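Local coordinates for phenazine biosynthesis protein PhzF family (PDB 1S7J) that is probably an isomerase of the PhzF family, with a substrate that is not established, at residues 183-191 with 218-229; 142-153 with 171-182. All coordinates share one frame; numbering follows the deposited sequence.

Contact 1 of 2, residues 183-191 with 218-229; sequences SVDFVSRTF and LNQTTLSAYQVS
Asp185 OD2 takes two hydrogen bonds from segment 218-229. The amide of Gln220 gives one, NE2 to OD2 at 3.1 Å, and the backbone N of Ser224 gives the other. The two donors reach the oxygen from opposite faces of the carboxylate plane, so this group is pinned between them. Both stand well out of that plane, Gln220 NE2 by 66°. The Gln220 chain is extended beyond CG, which carries its amide across to the aspartate. Ser224 OG accepts a bond from Asp185 N at 3.2 Å. Beside it the fit is tight: Val184 CG2 lies 3.4 Å from Ser224 CB.

From here strands 186-191 and 222-227 run parallel. Phe186 N bonds to Ser224 O, and Tyr226 N bonds back to Phe186 O. The bond from Ser188 N to Tyr226 O is weak. Ala225 CB sits over one face of the Phe186 ring, 3.7 Å from its centroid, in a CH-pi contact. Leu223 CD2 meets the same ring at its edge. Further along, a chi1 of -161° turns the Gln227 chain toward strand 186-191. Its OE1 accepts a bond from Thr190 OG1 at 3.2 Å.

The Arg189 aliphatic part passes Val228 O, while its guanidinium forms a salt bridge with Glu199. The face bearing Phe186, Ser188 and Gln227 is covered by helix 207-218, where Trp214 stacks on Phe186. Strand 186-192 also pairs with strand 175-180, and strand 222-227 with strand 234-240.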
# COMPACT_ATOMS: atom_id res chain seq x y z
N SER A 183 -15.85 7.73 11.93
CA SER A 183 -16.88 7.67 10.88
C SER A 183 -16.68 6.45 9.96
O SER A 183 -17.44 6.24 9.01
CB SER A 183 -16.85 8.95 10.02
OG SER A 183 -17.04 10.12 10.81
N VAL A 184 -15.65 5.67 10.25
CA VAL A 184 -15.32 4.49 9.47
C VAL A 184 -15.13 3.33 10.47
O VAL A 184 -15.10 3.56 11.68
CB VAL A 184 -14.04 4.75 8.63
CG1 VAL A 184 -12.80 4.22 9.33
CG2 VAL A 184 -14.19 4.23 7.25
N ASP A 185 -15.03 2.10 9.98
CA ASP A 185 -14.86 0.96 10.88
C ASP A 185 -13.54 0.97 11.65
O ASP A 185 -13.52 0.72 12.86
CB ASP A 185 -15.08 -0.37 10.15
CG ASP A 185 -16.57 -0.66 9.90
OD1 ASP A 185 -17.43 -0.11 10.63
OD2 ASP A 185 -16.87 -1.45 8.99
N PHE A 186 -12.43 1.23 10.96
CA PHE A 186 -11.13 1.29 11.60
C PHE A 186 -10.14 2.14 10.82
O PHE A 186 -10.25 2.28 9.60
CB PHE A 186 -10.56 -0.12 11.84
CG PHE A 186 -10.07 -0.81 10.60
CD1 PHE A 186 -10.89 -1.72 9.92
CD2 PHE A 186 -8.76 -0.63 10.15
CE1 PHE A 186 -10.40 -2.43 8.81
CE2 PHE A 186 -8.27 -1.33 9.05
CZ PHE A 186 -9.10 -2.24 8.38
N VAL A 187 -9.18 2.72 11.53
CA VAL A 187 -8.15 3.56 10.93
C VAL A 187 -6.77 3.01 11.23
O VAL A 187 -6.60 2.25 12.17
CB VAL A 187 -8.23 5.00 11.46
CG1 VAL A 187 -9.43 5.71 10.86
CG2 VAL A 187 -8.34 4.99 12.98
N SER A 188 -5.78 3.43 10.47
CA SER A 188 -4.42 2.97 10.69
C SER A 188 -3.41 3.95 10.16
O SER A 188 -3.77 5.00 9.61
CB SER A 188 -4.21 1.60 10.02
OG SER A 188 -4.34 1.69 8.61
N ARG A 189 -2.14 3.65 10.40
CA ARG A 189 -0.98 4.42 9.93
C ARG A 189 0.15 3.41 9.95
O ARG A 189 0.22 2.59 10.87
CB ARG A 189 -0.66 5.60 10.86
CG ARG A 189 -1.61 6.77 10.73
CD ARG A 189 -1.23 7.90 11.65
NE ARG A 189 0.07 8.47 11.32
CZ ARG A 189 0.59 9.54 11.92
NH1 ARG A 189 1.78 9.99 11.55
NH2 ARG A 189 -0.07 10.15 12.90
N THR A 190 1.00 3.42 8.95
CA THR A 190 2.08 2.46 8.90
C THR A 190 3.46 3.10 8.77
O THR A 190 3.68 3.95 7.90
CB THR A 190 1.85 1.40 7.76
OG1 THR A 190 1.93 2.02 6.47
CG2 THR A 190 0.47 0.76 7.92
N PHE A 191 4.37 2.72 9.68
CA PHE A 191 5.72 3.27 9.69
C PHE A 191 6.74 2.20 9.33
O PHE A 191 6.68 1.09 9.83
CB PHE A 191 6.06 3.84 11.07
CG PHE A 191 4.93 4.61 11.72
CD1 PHE A 191 4.44 5.78 11.14
CD2 PHE A 191 4.33 4.13 12.88
CE1 PHE A 191 3.37 6.47 11.72
CE2 PHE A 191 3.27 4.82 13.47
CZ PHE A 191 2.79 5.99 12.88
N LEU A 218 -14.63 -6.94 15.35
CA LEU A 218 -15.91 -6.27 15.10
C LEU A 218 -16.99 -7.22 14.65
O LEU A 218 -18.19 -6.87 14.63
CB LEU A 218 -15.75 -5.15 14.06
CG LEU A 218 -14.94 -3.93 14.47
CD1 LEU A 218 -14.98 -2.88 13.37
CD2 LEU A 218 -15.49 -3.35 15.77
N ASN A 219 -16.58 -8.43 14.27
CA ASN A 219 -17.49 -9.48 13.81
C ASN A 219 -18.23 -9.07 12.52
O ASN A 219 -19.46 -8.97 12.50
CB ASN A 219 -18.48 -9.84 14.93
CG ASN A 219 -19.00 -11.25 14.84
OD1 ASN A 219 -20.12 -11.54 15.27
ND2 ASN A 219 -18.18 -12.16 14.30
N GLN A 220 -17.45 -8.83 11.46
CA GLN A 220 -18.01 -8.43 10.16
C GLN A 220 -17.24 -9.05 8.99
O GLN A 220 -16.09 -9.49 9.14
CB GLN A 220 -17.99 -6.91 10.01
CG GLN A 220 -18.85 -6.18 11.02
CD GLN A 220 -18.67 -4.68 10.99
OE1 GLN A 220 -19.39 -3.95 11.67
NE2 GLN A 220 -17.69 -4.21 10.22
N THR A 221 -17.90 -9.11 7.84
CA THR A 221 -17.29 -9.64 6.61
C THR A 221 -16.76 -8.46 5.82
O THR A 221 -15.73 -8.56 5.15
CB THR A 221 -18.33 -10.39 5.74
OG1 THR A 221 -18.95 -11.44 6.50
CG2 THR A 221 -17.66 -10.99 4.50
N THR A 222 -17.48 -7.35 5.89
CA THR A 222 -17.09 -6.13 5.19
C THR A 222 -16.86 -4.98 6.15
O THR A 222 -17.64 -4.75 7.09
CB THR A 222 -18.12 -5.72 4.12
OG1 THR A 222 -19.44 -5.65 4.70
CG2 THR A 222 -18.12 -6.72 2.98
N LEU A 223 -15.75 -4.27 5.95
CA LEU A 223 -15.40 -3.15 6.79
C LEU A 223 -14.92 -1.96 5.98
O LEU A 223 -14.36 -2.12 4.89
CB LEU A 223 -14.28 -3.53 7.76
CG LEU A 223 -14.43 -4.73 8.68
CD1 LEU A 223 -13.48 -5.83 8.23
CD2 LEU A 223 -14.12 -4.32 10.11
N SER A 224 -15.15 -0.77 6.50
CA SER A 224 -14.71 0.45 5.87
C SER A 224 -13.45 0.89 6.66
O SER A 224 -13.42 0.78 7.90
CB SER A 224 -15.82 1.52 5.91
OG SER A 224 -16.50 1.53 7.17
N ALA A 225 -12.41 1.30 5.96
CA ALA A 225 -11.17 1.70 6.61
C ALA A 225 -10.60 3.00 6.06
O ALA A 225 -10.97 3.45 4.97
CB ALA A 225 -10.15 0.61 6.50
N TYR A 226 -9.71 3.62 6.81
CA TYR A 226 -9.08 4.84 6.38
C TYR A 226 -7.73 4.97 7.02
O TYR A 226 -7.63 5.10 8.23
CB TYR A 226 -9.95 6.06 6.78
CG TYR A 226 -9.65 7.30 5.97
CD1 TYR A 226 -10.54 7.74 4.99
CD2 TYR A 226 -8.46 8.00 6.15
CE1 TYR A 226 -10.25 8.86 4.20
CE2 TYR A 226 -8.15 9.12 5.37
CZ TYR A 226 -9.05 9.55 4.40
OH TYR A 226 -8.76 10.66 3.62
N GLN A 227 -6.68 4.89 6.21
CA GLN A 227 -5.33 5.03 6.72
C GLN A 227 -5.12 6.54 6.88
O GLN A 227 -4.92 7.26 5.90
CB GLN A 227 -4.32 4.44 5.78
CG GLN A 227 -3.01 4.18 6.46
CD GLN A 227 -2.17 3.18 5.76
OE1 GLN A 227 -0.96 3.21 5.85
NE2 GLN A 227 -2.82 2.25 5.03
N VAL A 228 -5.26 7.01 8.12
CA VAL A 228 -5.15 8.41 8.46
C VAL A 228 -3.74 9.02 8.54
O VAL A 228 -3.32 9.55 9.58
CB VAL A 228 -6.00 8.74 9.74
CG1 VAL A 228 -5.43 8.06 10.97
CG2 VAL A 228 -6.13 10.26 9.93
N SER A 229 -3.02 8.92 7.46
CA SER A 229 -1.72 9.46 7.26
C SER A 229 -1.95 10.99 6.96
O SER A 229 -3.07 11.39 6.68
CB SER A 229 -0.92 8.71 6.21
OG SER A 229 -1.41 8.82 4.88

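Contact 2 of 2, residues 142-153 with 171-182; sequences LGRDLFFVLKDE and LGVGVIVTASGD
Leu146 and Val175 lie side by side in the closely packed middle of this contact, where strands 146-149 and 175-180 run parallel. A ladder of backbone bonds joins them. Leu146 N bonds to Gly174 O, Ile176 N to Leu146 O, Phe148 N to Ile176 O, Thr178 N to Phe148 O and Leu150 N to Thr178 O. On the face of Leu146 and Phe148, the ring atom Phe148 CE1 comes within 3.4 Å of Val175 CG1. On the other face, Phe147 CG stands opposite its N (chi1 -174°), sending the ring along the strand toward Thr178. Thr178 OG1 lies over one face of this ring, 3.8 Å from CZ. That hydroxyl is buried and has no polar partner in the model.

The ends are more polar, and Arg144 and Asp182 there are exposed to solvent. At one end Val173 N bonds to Arg144 O at 2.9 Å. Asp145 OD2 takes a weak bond from Gly174 N; both residues are buried. Asp145 OD1 pairs with Arg144 NH2 in a salt bridge, and Arg144 NH1 reaches Ser205. At the other end the extended Glu153 chain brings OE2 to Asp182 N at 2.8 Å, in a nearly straight bond of 173°. Asp182 OD1 lies 3.4 Å from Glu153 OE2, so two like charges may strain this solvent side.

Helices 153-158 and 163-168 lie between the two strands in sequence. Helix 207-218 packs here: Leu210 touches Ile176 and Thr178, and Tyr213 meets the Phe147 ring. This fits the DAP-epimerase-like fold of the PhzF family, a curved sheet wrapped round a central helix in each lobe.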
# COMPACT_ATOMS: atom_id res chain seq x y z
N LEU A 142 2.04 -9.40 16.49
CA LEU A 142 3.14 -9.47 15.53
C LEU A 142 2.75 -10.26 14.28
O LEU A 142 1.95 -11.19 14.33
CB LEU A 142 4.41 -10.05 16.19
CG LEU A 142 5.82 -9.99 15.53
CD1 LEU A 142 6.05 -11.17 14.60
CD2 LEU A 142 6.07 -8.65 14.82
N GLY A 143 3.27 -9.81 13.16
CA GLY A 143 3.05 -10.43 11.88
C GLY A 143 4.30 -10.05 11.13
O GLY A 143 5.42 -10.26 11.63
N ARG A 144 4.16 -9.50 9.94
CA ARG A 144 5.33 -9.06 9.21
C ARG A 144 5.83 -7.82 9.97
O ARG A 144 7.04 -7.60 10.12
CB ARG A 144 4.98 -8.69 7.76
CG ARG A 144 6.20 -8.33 6.91
CD ARG A 144 6.14 -6.90 6.39
NE ARG A 144 5.45 -6.80 5.11
CZ ARG A 144 4.48 -5.93 4.81
NH1 ARG A 144 3.95 -5.94 3.60
NH2 ARG A 144 4.02 -5.08 5.71
N ASP A 145 4.87 -7.05 10.50
CA ASP A 145 5.14 -5.83 11.26
C ASP A 145 4.54 -5.88 12.64
O ASP A 145 3.60 -6.63 12.90
CB ASP A 145 4.50 -4.62 10.57
CG ASP A 145 4.55 -4.68 9.08
OD1 ASP A 145 3.46 -4.73 8.46
OD2 ASP A 145 5.66 -4.68 8.53
N LEU A 146 5.05 -5.03 13.52
CA LEU A 146 4.51 -4.93 14.86
C LEU A 146 3.11 -4.35 14.66
O LEU A 146 2.88 -3.59 13.71
CB LEU A 146 5.38 -4.04 15.73
CG LEU A 146 6.58 -4.81 16.29
CD1 LEU A 146 7.68 -3.86 16.75
CD2 LEU A 146 6.10 -5.72 17.42
N PHE A 147 2.19 -4.67 15.54
CA PHE A 147 0.81 -4.25 15.38
C PHE A 147 0.26 -3.75 16.72
O PHE A 147 -0.10 -4.55 17.58
CB PHE A 147 0.04 -5.48 14.89
CG PHE A 147 -1.37 -5.24 14.53
CD1 PHE A 147 -1.75 -5.17 13.19
CD2 PHE A 147 -2.36 -5.15 15.51
CE1 PHE A 147 -3.09 -5.03 12.83
CE2 PHE A 147 -3.70 -5.00 15.15
CZ PHE A 147 -4.07 -4.95 13.81
N PHE A 148 0.18 -2.43 16.87
CA PHE A 148 -0.31 -1.85 18.12
C PHE A 148 -1.69 -1.24 17.98
O PHE A 148 -2.00 -0.61 16.98
CB PHE A 148 0.66 -0.77 18.61
CG PHE A 148 2.09 -1.21 18.62
CD1 PHE A 148 3.05 -0.50 17.91
CD2 PHE A 148 2.49 -2.34 19.34
CE1 PHE A 148 4.37 -0.89 17.90
CE2 PHE A 148 3.81 -2.75 19.34
CZ PHE A 148 4.76 -2.02 18.62
N VAL A 149 -2.52 -1.43 18.99
CA VAL A 149 -3.87 -0.88 18.99
C VAL A 149 -3.85 0.31 19.95
O VAL A 149 -3.34 0.20 21.06
CB VAL A 149 -4.91 -1.93 19.45
CG1 VAL A 149 -6.31 -1.34 19.40
CG2 VAL A 149 -4.82 -3.17 18.55
N LEU A 150 -4.36 1.44 19.50
CA LEU A 150 -4.36 2.65 20.31
C LEU A 150 -5.75 3.05 20.79
O LEU A 150 -6.75 2.39 20.47
CB LEU A 150 -3.71 3.80 19.52
CG LEU A 150 -2.17 3.90 19.43
CD1 LEU A 150 -1.49 2.54 19.39
CD2 LEU A 150 -1.81 4.72 18.21
N LYS A 151 -5.81 4.13 21.55
CA LYS A 151 -7.06 4.63 22.13
C LYS A 151 -8.22 4.90 21.15
O LYS A 151 -9.30 4.34 21.30
CB LYS A 151 -6.78 5.89 22.97
CG LYS A 151 -8.01 6.43 23.71
CD LYS A 151 -7.70 7.73 24.44
CE LYS A 151 -8.96 8.29 25.10
NZ LYS A 151 -8.70 9.55 25.86
N ASP A 152 -8.00 5.80 20.20
CA ASP A 152 -9.03 6.16 19.21
C ASP A 152 -8.44 6.71 17.92
O ASP A 152 -7.22 6.70 17.74
CB ASP A 152 -10.03 7.17 19.81
CG ASP A 152 -9.34 8.38 20.50
OD1 ASP A 152 -8.13 8.60 20.30
OD2 ASP A 152 -10.04 9.09 21.24
N GLU A 153 -9.31 7.18 17.01
CA GLU A 153 -8.82 7.73 15.74
C GLU A 153 -8.05 9.01 15.96
O GLU A 153 -7.05 9.27 15.30
CB GLU A 153 -9.98 7.98 14.77
CG GLU A 153 -9.50 8.55 13.43
CD GLU A 153 -10.63 8.88 12.46
OE1 GLU A 153 -10.40 9.72 11.57
OE2 GLU A 153 -11.74 8.30 12.58
N LEU A 171 11.61 -6.54 16.82
CA LEU A 171 10.59 -7.27 16.07
C LEU A 171 10.02 -6.54 14.84
O LEU A 171 10.01 -5.31 14.77
CB LEU A 171 9.43 -7.65 17.00
CG LEU A 171 9.81 -8.44 18.25
CD1 LEU A 171 8.56 -8.77 19.05
CD2 LEU A 171 10.53 -9.71 17.85
N GLY A 172 9.54 -7.35 13.88
CA GLY A 172 8.93 -6.83 12.66
C GLY A 172 9.79 -6.06 11.66
O GLY A 172 10.99 -5.85 11.85
N VAL A 173 9.15 -5.69 10.55
CA VAL A 173 9.79 -4.92 9.49
C VAL A 173 9.32 -3.49 9.67
O VAL A 173 10.08 -2.53 9.49
CB VAL A 173 9.37 -5.42 8.09
CG1 VAL A 173 10.03 -4.57 6.99
CG2 VAL A 173 9.74 -6.89 7.92
N GLY A 174 8.04 -3.34 10.00
CA GLY A 174 7.47 -2.04 10.20
C GLY A 174 6.65 -2.00 11.46
O GLY A 174 6.79 -2.86 12.33
N VAL A 175 5.80 -0.99 11.57
CA VAL A 175 4.95 -0.82 12.73
C VAL A 175 3.59 -0.32 12.28
O VAL A 175 3.49 0.63 11.50
CB VAL A 175 5.56 0.20 13.74
CG1 VAL A 175 4.57 0.51 14.85
CG2 VAL A 175 6.86 -0.35 14.31
N ILE A 176 2.54 -0.97 12.76
CA ILE A 176 1.19 -0.61 12.42
C ILE A 176 0.50 -0.14 13.67
O ILE A 176 0.77 -0.66 14.76
CB ILE A 176 0.39 -1.82 11.86
CG1 ILE A 176 1.09 -2.39 10.63
CG2 ILE A 176 -1.03 -1.40 11.52
CD1 ILE A 176 0.43 -3.64 10.07
N VAL A 177 -0.33 0.89 13.55
CA VAL A 177 -1.07 1.43 14.66
C VAL A 177 -2.52 1.51 14.19
O VAL A 177 -2.79 1.92 13.05
CB VAL A 177 -0.54 2.84 15.08
CG1 VAL A 177 0.90 2.73 15.60
CG2 VAL A 177 -0.59 3.80 13.92
N THR A 178 -3.45 1.13 15.05
CA THR A 178 -4.87 1.12 14.69
C THR A 178 -5.76 1.62 15.81
O THR A 178 -5.30 1.91 16.91
CB THR A 178 -5.35 -0.32 14.36
OG1 THR A 178 -4.23 -1.14 14.00
CG2 THR A 178 -6.32 -0.30 13.22
N ALA A 179 -7.06 1.71 15.52
CA ALA A 179 -8.06 2.15 16.48
C ALA A 179 -9.42 2.27 15.80
O ALA A 179 -9.51 2.34 14.57
CB ALA A 179 -7.67 3.48 17.08
N SER A 180 -10.49 2.25 16.60
CA SER A 180 -11.84 2.37 16.06
C SER A 180 -12.02 3.71 15.36
O SER A 180 -11.70 4.78 15.93
CB SER A 180 -12.89 2.26 17.19
OG SER A 180 -12.96 0.94 17.72
N GLY A 181 -12.49 3.67 14.13
CA GLY A 181 -12.70 4.89 13.38
C GLY A 181 -13.89 5.66 13.91
O GLY A 181 -14.80 5.08 14.51
N ASP A 182 -13.88 6.98 13.73
CA ASP A 182 -14.98 7.83 14.19
C ASP A 182 -16.16 7.78 13.22
O ASP A 182 -17.32 7.77 13.65
CB ASP A 182 -14.51 9.29 14.34
CG ASP A 182 -13.34 9.44 15.32
OD1 ASP A 182 -12.58 10.41 15.17
OD2 ASP A 182 -13.19 8.59 16.23

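How the contacts relate
Contact 2 closes before contact 1 opens, so the two follow in series along the chain. Their centres are 11 Å apart, on the same side of the chain's centre. Strand 175-180 of contact 2 leads through a short turn into strand 186-192 of contact 1. These two strands are antiparallel neighbours, joined by probable hydrogen bonds from Val187 N to Ala179 O and from Val175 N to Phe191 O. The strand order is therefore 146-149, 175-180, 186-192, 222-227, with a parallel pair on each flank of the central hairpin. Both contacts belong to one lobe, where these strands curve round helix 207-218, consistent with the family's DAP-epimerase-like fold.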